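Local coordinates for protein esterase (Alcaligenes sp., PDB 1QLW) that probably hydrolyses carboxylic esters, as a bacterial esterase of the alpha/beta hydrolase fold, at residues Met50-Gln55 and Tyr100-Ser105. Numbering follows the deposited sequence.
Sequences MYVRYQ and YVIDQS
Arg53 O accepts a nearly straight hydrogen bond from Val101 N (2.8 Å, 173° at the hydrogen). Tyr100 CA adds a longer CA-H...O contact to the same oxygen. Arg53 N donates back to Val101 O at 3.0 Å, making an antiparallel hydrogen-bonded pair. Further along, Asp103 N reaches Tyr51 O in a more bent bond. The CA-H of Ile102 also meets that oxygen, with Ile102 CA 3.2 Å from Tyr51 O.

Val52-Ile102 and Tyr54-Tyr100 are the non-hydrogen-bonded pairs, and their side chains share one face of the sheet. Tyr54 CB sits over one face of the Tyr100 ring, 3.7 Å from its centroid. Tyr54 CG lies between its own N and carbonyl carbon (chi1 69°), which turns the phenol away from 100-105; only CB and CG stay near the Tyr100 ring. The two rings, tilted 21° and displaced with centroids 5.8 Å apart, form no real stack.

This is the central sheet of an alpha/beta hydrolase. Strand 43-57 runs antiparallel to strand 99-103, which pairs in parallel with strand 65-68 on its other side.

Val52 CG1 meets the edge of the Tyr100 ring in its plane, 3.7 Å from Tyr100 CD2. Replacing Tyr100 with alanine removes the ring, and would probably leave Tyr54 CB without its face, Val52 CG1 without its edge and a gap beside both. The extended Met50 chain bends at its end, and its SD lies 3.7 Å from Ile102 CD1.

On the opposite face, the Tyr51 ring runs beside the Asp103 carboxylate, Tyr51 CD2 4.0 Å from Asp103 OD2, with the planes well turned from each other. Asp103 OD2 accepts from Arg109 N of its own chain, and OD1 forms a salt bridge with Arg109 of the second subunit. Tyr51 OH bonds Glu79 of that subunit. Arg53 NH1 bonds Ser20 OG in its own chain, and NH2 forms a salt bridge with Asp89 of the second subunit.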
ATOM      1  N   MET A  50      -2.064   3.140  11.032  1.00 11.56           N
ATOM      2  CA  MET A  50      -2.247   1.888  10.287  1.00 11.52           C
ATOM      3  C   MET A  50      -3.233   2.096   9.141  1.00 11.30           C
ATOM      4  O   MET A  50      -4.402   2.459   9.390  1.00 11.90           O
ATOM      5  CB  MET A  50      -2.764   0.811  11.252  1.00 13.17           C
ATOM      6  CG  MET A  50      -3.085  -0.521  10.596  1.00 13.10           C
ATOM      7  SD  MET A  50      -3.622  -1.744  11.813  1.00 12.88           S
ATOM      8  CE  MET A  50      -5.323  -1.236  12.099  1.00 14.14           C
ATOM      9  N   TYR A  51      -2.794   1.844   7.921  1.00 11.42           N
ATOM     10  CA  TYR A  51      -3.656   1.861   6.735  1.00 11.28           C
ATOM     11  C   TYR A  51      -4.621   0.685   6.754  1.00 10.31           C
ATOM     12  O   TYR A  51      -4.225  -0.452   7.033  1.00 10.96           O
ATOM     13  CB  TYR A  51      -2.770   1.719   5.500  1.00 11.35           C
ATOM     14  CG  TYR A  51      -3.508   1.562   4.185  1.00 11.26           C
ATOM     15  CD1 TYR A  51      -4.170   2.646   3.596  1.00 11.90           C
ATOM     16  CD2 TYR A  51      -3.539   0.347   3.530  1.00 11.48           C
ATOM     17  CE1 TYR A  51      -4.832   2.496   2.395  1.00 12.50           C
ATOM     18  CE2 TYR A  51      -4.200   0.204   2.320  1.00 12.13           C
ATOM     19  CZ  TYR A  51      -4.834   1.293   1.742  1.00 12.15           C
ATOM     20  OH  TYR A  51      -5.450   1.104   0.519  1.00 13.37           O
ATOM     21  N   VAL A  52      -5.873   0.959   6.408  1.00 10.99           N
ATOM     22  CA  VAL A  52      -6.919  -0.042   6.335  1.00 11.26           C
ATOM     23  C   VAL A  52      -7.703   0.128   5.034  1.00 11.01           C
ATOM     24  O   VAL A  52      -8.255   1.206   4.791  1.00 12.76           O
ATOM     25  CB  VAL A  52      -7.900   0.059   7.520  1.00 12.63           C
ATOM     26  CG1 VAL A  52      -8.896  -1.096   7.480  1.00 15.18           C
ATOM     27  CG2 VAL A  52      -7.164   0.107   8.859  1.00 13.47           C
ATOM     28  N   ARG A  53      -7.795  -0.924   4.234  1.00 11.10           N
ATOM     29  CA  ARG A  53      -8.625  -0.948   3.028  1.00 11.73           C
ATOM     30  C   ARG A  53      -9.774  -1.902   3.301  1.00 12.05           C
ATOM     31  O   ARG A  53      -9.536  -3.050   3.699  1.00 13.35           O
ATOM     32  CB  ARG A  53      -7.825  -1.436   1.823  1.00 14.63           C
ATOM     33  CG  ARG A  53      -8.650  -1.573   0.553  1.00 17.42           C
ATOM     34  CD  ARG A  53      -9.092  -0.256   0.035  1.00 18.80           C
ATOM     35  NE  ARG A  53      -9.558  -0.372  -1.346  1.00 20.48           N
ATOM     36  CZ  ARG A  53     -10.126   0.616  -2.017  1.00 20.91           C
ATOM     37  NH1 ARG A  53     -10.278   1.757  -1.361  1.00 20.22           N
ATOM     38  NH2 ARG A  53     -10.517   0.478  -3.278  1.00 22.29           N
ATOM     39  N   TYR A  54     -11.016  -1.471   3.125  1.00 12.63           N
ATOM     40  CA  TYR A  54     -12.183  -2.303   3.400  1.00 13.23           C
ATOM     41  C   TYR A  54     -13.002  -2.507   2.124  1.00 13.26           C
ATOM     42  O   TYR A  54     -13.115  -1.644   1.245  1.00 13.19           O
ATOM     43  CB  TYR A  54     -13.047  -1.706   4.522  1.00 15.43           C
ATOM     44  CG  TYR A  54     -13.791  -0.431   4.216  1.00 15.78           C
ATOM     45  CD1 TYR A  54     -15.070  -0.468   3.665  1.00 17.07           C
ATOM     46  CD2 TYR A  54     -13.244   0.822   4.486  1.00 17.19           C
ATOM     47  CE1 TYR A  54     -15.766   0.694   3.385  1.00 19.12           C
ATOM     48  CE2 TYR A  54     -13.952   1.981   4.207  1.00 19.22           C
ATOM     49  CZ  TYR A  54     -15.204   1.925   3.644  1.00 19.46           C
ATOM     50  OH  TYR A  54     -15.866   3.095   3.352  1.00 23.34           O
ATOM     51  N   GLN A  55     -13.603  -3.698   2.059  1.00 12.66           N
ATOM     52  CA  GLN A  55     -14.551  -4.052   1.008  1.00 13.11           C
ATOM     53  C   GLN A  55     -15.706  -4.773   1.697  1.00 12.37           C
ATOM     54  O   GLN A  55     -15.479  -5.657   2.524  1.00 12.99           O
ATOM     55  CB  GLN A  55     -13.890  -4.864  -0.090  1.00 16.66           C
ATOM     56  CG  GLN A  55     -12.938  -3.999  -0.907  1.00 20.45           C
ATOM     57  CD  GLN A  55     -12.393  -4.547  -2.180  1.00 24.02           C
ATOM     58  OE1 GLN A  55     -12.697  -4.097  -3.293  1.00 26.51           O
ATOM     59  NE2 GLN A  55     -11.544  -5.539  -2.015  1.00 24.74           N
ATOM     60  N   TYR A 100     -11.203  -6.283   5.965  1.00 12.01           N
ATOM     61  CA  TYR A 100     -10.416  -5.106   6.358  1.00 11.98           C
ATOM     62  C   TYR A 100      -8.957  -5.532   6.241  1.00 11.70           C
ATOM     63  O   TYR A 100      -8.512  -6.342   7.052  1.00 13.32           O
ATOM     64  CB  TYR A 100     -10.782  -4.618   7.752  1.00 12.98           C
ATOM     65  CG  TYR A 100     -12.146  -3.977   7.805  1.00 12.54           C
ATOM     66  CD1 TYR A 100     -13.311  -4.717   7.728  1.00 13.03           C
ATOM     67  CD2 TYR A 100     -12.287  -2.599   7.899  1.00 12.70           C
ATOM     68  CE1 TYR A 100     -14.553  -4.115   7.690  1.00 13.25           C
ATOM     69  CE2 TYR A 100     -13.523  -1.987   7.898  1.00 13.46           C
ATOM     70  CZ  TYR A 100     -14.659  -2.743   7.786  1.00 12.97           C
ATOM     71  OH  TYR A 100     -15.896  -2.157   7.770  1.00 14.70           O
ATOM     72  N   VAL A 101      -8.267  -5.079   5.214  1.00 11.15           N
ATOM     73  CA  VAL A 101      -6.902  -5.529   4.917  1.00 11.43           C
ATOM     74  C   VAL A 101      -5.962  -4.388   5.274  1.00 11.02           C
ATOM     75  O   VAL A 101      -6.044  -3.302   4.680  1.00 11.84           O
ATOM     76  CB  VAL A 101      -6.739  -5.947   3.453  1.00 12.24           C
ATOM     77  CG1 VAL A 101      -5.288  -6.348   3.179  1.00 13.59           C
ATOM     78  CG2 VAL A 101      -7.679  -7.089   3.071  1.00 14.35           C
ATOM     79  N   ILE A 102      -5.075  -4.635   6.230  1.00 11.15           N
ATOM     80  CA  ILE A 102      -4.205  -3.590   6.748  1.00 11.42           C
ATOM     81  C   ILE A 102      -2.812  -3.636   6.138  1.00 10.88           C
ATOM     82  O   ILE A 102      -2.371  -4.653   5.603  1.00 12.02           O
ATOM     83  CB  ILE A 102      -4.108  -3.640   8.290  1.00 13.03           C
ATOM     84  CG1 ILE A 102      -3.302  -4.824   8.809  1.00 16.94           C
ATOM     85  CG2 ILE A 102      -5.507  -3.628   8.896  1.00 16.53           C
ATOM     86  CD1 ILE A 102      -2.321  -4.597   9.888  1.00 20.41           C
ATOM     87  N   ASP A 103      -2.121  -2.489   6.248  1.00 10.72           N
ATOM     88  CA  ASP A 103      -0.661  -2.486   6.247  1.00 10.59           C
ATOM     89  C   ASP A 103      -0.248  -2.176   7.694  1.00 10.24           C
ATOM     90  O   ASP A 103      -0.725  -1.208   8.280  1.00 11.08           O
ATOM     91  CB  ASP A 103      -0.021  -1.468   5.310  1.00 10.91           C
ATOM     92  CG  ASP A 103      -0.112  -1.869   3.844  1.00 10.71           C
ATOM     93  OD1 ASP A 103      -0.371  -3.070   3.559  1.00 12.25           O
ATOM     94  OD2 ASP A 103       0.169  -1.008   2.973  1.00 12.00           O
ATOM     95  N   GLN A 104       0.621  -3.029   8.244  1.00 10.91           N
ATOM     96  CA  GLN A 104       1.095  -2.801   9.600  1.00 11.00           C
ATOM     97  C   GLN A 104       1.657  -1.394   9.764  1.00 10.71           C
ATOM     98  O   GLN A 104       2.184  -0.809   8.811  1.00 11.21           O
ATOM     99  CB  GLN A 104       2.233  -3.746   9.957  1.00 11.00           C
ATOM    100  CG  GLN A 104       1.849  -5.167  10.325  1.00 11.19           C
ATOM    101  CD  GLN A 104       3.035  -5.940  10.855  1.00 10.57           C
ATOM    102  OE1 GLN A 104       3.828  -5.399  11.647  1.00 11.62           O
ATOM    103  NE2 GLN A 104       3.196  -7.182  10.438  1.00 11.24           N
ATOM    104  N   SER A 105       1.600  -0.891  10.986  1.00 11.81           N
ATOM    105  CA  SER A 105       2.323   0.340  11.298  1.00 11.79           C
ATOM    106  C   SER A 105       3.757   0.206  10.789  1.00 12.19           C
ATOM    107  O   SER A 105       4.402  -0.834  10.956  1.00 12.86           O
ATOM    108  CB  SER A 105       2.323   0.539  12.806  1.00 13.59           C
ATOM    109  OG  SER A 105       1.021   0.729  13.314  1.00 14.37           O
TER